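Periplasmic binding protein (Veillonella parvula, PDB 4LJS) probably binds a small ligand, perhaps a metal complex such as an iron chelate or corrinoid, outside the cytoplasmic membrane and delivers it to an ABC importer. Local coordinates at residues 216-219 against 220-224; 297-300 against 301-304. One frame throughout, in Å; residues are numbered along the deposited sequence.

In the fold
Two short helical stretches show how local side-chain order becomes tertiary packing. Interaction 1 comes first along the chain, covering nearly all of the short helix 215-222 and the turn that ends it; interaction 2 follows later, at the start of helix 299-310. Their centres lie about 12 Å apart and the helices touch directly: Ile-219 CD1 packs 3.6 Å from Leu-299 CD1 and 3.5 Å from Ser-302 OG. Helices 151-164 and 168-188 border both. The chain has two sheet-bearing lobes, and the long helix 168-188 spans the two, as in helical-backbone binding proteins. Interaction 1 belongs to a short helix of the second lobe, while interaction 2 lies nearer the chain's centre.

Interaction 1: residues 216-219 against 220-224; sequences AGNI and GASLH
Ser-222 turns its hydroxyl back along the helix onto the carbonyl of Asn-218, one turn earlier, where OG donates to O at 2.7 Å. The same oxygen takes the backbone N-H of Ser-222, and the two donors arrive from opposite faces of the carbonyl plane, so one acceptor is gripped twice by a single residue. The first torsion of Ser-222 (chi1 -62°) sets OG beside its own backbone N, which brings it within range of that carbonyl. The carboxamide of Asn-218 stands next to this hydroxyl without bonding to it directly: a water accepts from ND2 and donates to OG, while OD1 takes the backbone N-H of Met-151. An alanine in place of Ser-222 would probably leave the Asn-218 carbonyl with only its backbone donor here and deprive the bridging water of one mate.

The helix closes in a Schellman motif, with His-224 at the positive-phi C' position and its N bonded to Ala-221 O at 2.8 Å. Leu-223, within this turn, lies alongside Ile-219 of the preceding turn and points the same way, CG2 of Ile-219 meeting CD1 of Leu-223 at 3.8 Å. Leu-223 also lays its CG 3.5 Å from Ile-219 O, the carbonyl that receives its own N-H. Beyond this pair, Leu-223 reaches Val-182 of helix 168-188 and Val-306 of helix 299-310.

Interaction 2: residues 297-300 against 301-304; sequences IRLL and DSID. Unlike the reference sequence in segment 301-304: Ser-302 (reference Gly).
Arg-298 and Asp-301, three residues apart, form a salt bridge from the 3-10 segment to the helix's first turn. NE donates to OD1 at 2.7 Å in a nearly straight bond (171°), with the oxygen close to the guanidinium plane, at its edge. The carboxylate is turned 58° against that plane and receives NE from above its own; a weak second bond joins NH2 to OD2 at 3.4 Å. Bends at chi2 and chi3 fold the arginine back to reach the acid. Both charges have further mates, Glu-56 and the Tyr-78 carbonyl at Arg-298 NH1 and Arg-80 at Asp-301 OD1. This buried network probably stabilises the ionised forms, and through Glu-56 it ties the helix start to helix 52-60.

Here a short 3-10 segment, 297-298, runs into the alpha-helix 299-310. The change appears in the spacing of the backbone bonds: Asp-301 N makes a weak bond three residues back to Arg-298 O, whereas Ile-303 N and Asp-304 N reach four residues back, to Leu-299 O at 3.0 Å and Leu-300 O at 3.1 Å. Ser-302, which differs from the glycine of the reference sequence, places OG 2.9 Å from Leu-299 O, but the stronger partner of that hydroxyl is the Ala-291 carbonyl.

Apolar contact comes from Leu-299 and Ile-303, whose side chains cross at a slant, CG to CD1 at 4.1 Å. Met-151 of helix 151-164 touches both.

Interaction 1: residues 216-219 against 220-224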
# COMPACT_ATOMS: atom_id res chain seq x y z
N ALA A 216 8.06 -1.24 4.84
CA ALA A 216 8.51 -0.08 5.61
C ALA A 216 10.02 -0.11 5.79
O ALA A 216 10.69 0.91 5.65
CB ALA A 216 7.81 -0.01 6.96
N GLY A 217 10.55 -1.30 6.10
CA GLY A 217 11.98 -1.48 6.23
C GLY A 217 12.68 -1.17 4.91
O GLY A 217 13.69 -0.47 4.88
N ASN A 218 12.13 -1.68 3.81
CA ASN A 218 12.72 -1.48 2.50
C ASN A 218 12.69 -0.02 2.08
O ASN A 218 13.56 0.46 1.35
CB ASN A 218 12.05 -2.37 1.45
CG ASN A 218 12.73 -2.30 0.08
OD1 ASN A 218 12.16 -1.79 -0.89
ND2 ASN A 218 13.95 -2.81 0.01
N ILE A 219 11.67 0.70 2.53
CA ILE A 219 11.59 2.13 2.22
C ILE A 219 12.71 2.86 2.95
O ILE A 219 13.40 3.69 2.36
CB ILE A 219 10.22 2.71 2.56
CG1 ILE A 219 9.15 2.11 1.64
CG2 ILE A 219 10.24 4.24 2.45
CD1 ILE A 219 7.71 2.26 2.17
N GLY A 220 12.90 2.53 4.22
CA GLY A 220 14.04 3.04 4.98
C GLY A 220 15.38 2.73 4.32
O GLY A 220 16.21 3.62 4.18
N ALA A 221 15.58 1.48 3.91
CA ALA A 221 16.82 1.08 3.23
C ALA A 221 16.99 1.77 1.88
O ALA A 221 18.07 2.26 1.56
CB ALA A 221 16.87 -0.44 3.06
N SER A 222 15.92 1.81 1.08
CA SER A 222 15.97 2.52 -0.20
C SER A 222 16.42 3.97 -0.01
O SER A 222 17.18 4.50 -0.82
CB SER A 222 14.60 2.49 -0.89
OG SER A 222 14.24 1.15 -1.18
N LEU A 223 15.97 4.59 1.07
CA LEU A 223 16.32 5.98 1.36
C LEU A 223 17.66 6.11 2.10
O LEU A 223 17.97 7.16 2.66
CB LEU A 223 15.18 6.66 2.12
CG LEU A 223 13.94 6.92 1.24
CD1 LEU A 223 12.68 7.16 2.06
CD2 LEU A 223 14.21 8.10 0.33
N HIS A 224 18.44 5.03 2.08
CA HIS A 224 19.79 5.01 2.62
C HIS A 224 19.85 5.18 4.14
O HIS A 224 20.88 5.59 4.69
CB HIS A 224 20.69 6.05 1.94
CG HIS A 224 22.07 5.55 1.67
ND1 HIS A 224 22.33 4.57 0.73
CD2 HIS A 224 23.26 5.87 2.22
CE1 HIS A 224 23.62 4.31 0.72
NE2 HIS A 224 24.21 5.09 1.61
O HOH W 1 15.61 -1.60 -2.30

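Interaction 2: residues 297-300 against 301-304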
# COMPACT_ATOMS: atom_id res chain seq x y z
N ILE A 297 -0.50 2.57 -5.24
CA ILE A 297 -0.21 3.99 -5.46
C ILE A 297 0.08 4.79 -4.18
O ILE A 297 0.77 5.81 -4.24
CB ILE A 297 -1.34 4.67 -6.30
CG1 ILE A 297 -0.86 5.99 -6.90
CG2 ILE A 297 -2.60 4.87 -5.47
CD1 ILE A 297 0.38 5.86 -7.77
N ARG A 298 -0.41 4.33 -3.03
CA ARG A 298 -0.24 5.06 -1.77
C ARG A 298 1.19 4.95 -1.20
O ARG A 298 1.52 5.53 -0.16
CB ARG A 298 -1.27 4.64 -0.71
CG ARG A 298 -2.73 4.91 -1.11
CD ARG A 298 -2.96 6.38 -1.46
NE ARG A 298 -2.74 7.24 -0.31
CZ ARG A 298 -3.66 7.51 0.62
NH1 ARG A 298 -4.88 6.98 0.54
NH2 ARG A 298 -3.35 8.31 1.63
N LEU A 299 2.04 4.20 -1.90
CA LEU A 299 3.46 4.18 -1.59
C LEU A 299 4.06 5.61 -1.62
O LEU A 299 5.03 5.90 -0.92
CB LEU A 299 4.21 3.28 -2.58
CG LEU A 299 5.73 3.18 -2.41
CD1 LEU A 299 6.11 2.82 -0.98
CD2 LEU A 299 6.30 2.17 -3.38
N LEU A 300 3.47 6.49 -2.42
CA LEU A 300 3.91 7.88 -2.47
C LEU A 300 3.81 8.57 -1.11
O LEU A 300 4.70 9.34 -0.74
CB LEU A 300 3.10 8.66 -3.52
CG LEU A 300 3.50 10.13 -3.69
CD1 LEU A 300 4.99 10.27 -4.02
CD2 LEU A 300 2.62 10.83 -4.74
N ASP A 301 2.75 8.28 -0.37
CA ASP A 301 2.55 8.86 0.97
C ASP A 301 3.67 8.44 1.93
O ASP A 301 4.19 9.26 2.70
CB ASP A 301 1.19 8.46 1.55
CG ASP A 301 0.02 9.07 0.79
OD1 ASP A 301 -0.37 8.52 -0.26
OD2 ASP A 301 -0.53 10.09 1.25
N SER A 302 4.03 7.16 1.90
CA SER A 302 5.06 6.67 2.80
C SER A 302 6.46 7.16 2.42
O SER A 302 7.25 7.49 3.30
CB SER A 302 5.04 5.14 2.91
OG SER A 302 5.03 4.50 1.65
N ILE A 303 6.75 7.22 1.12
CA ILE A 303 8.00 7.81 0.65
C ILE A 303 8.17 9.22 1.21
O ILE A 303 9.23 9.56 1.74
CB ILE A 303 8.06 7.88 -0.89
CG1 ILE A 303 8.28 6.50 -1.50
CG2 ILE A 303 9.20 8.79 -1.34
CD1 ILE A 303 8.08 6.47 -3.00
N ASP A 304 7.13 10.03 1.11
CA ASP A 304 7.15 11.40 1.62
C ASP A 304 7.34 11.48 3.13
O ASP A 304 8.15 12.27 3.62
CB ASP A 304 5.88 12.15 1.21
CG ASP A 304 5.88 12.52 -0.27
OD1 ASP A 304 6.94 12.39 -0.92
OD2 ASP A 304 4.82 12.94 -0.78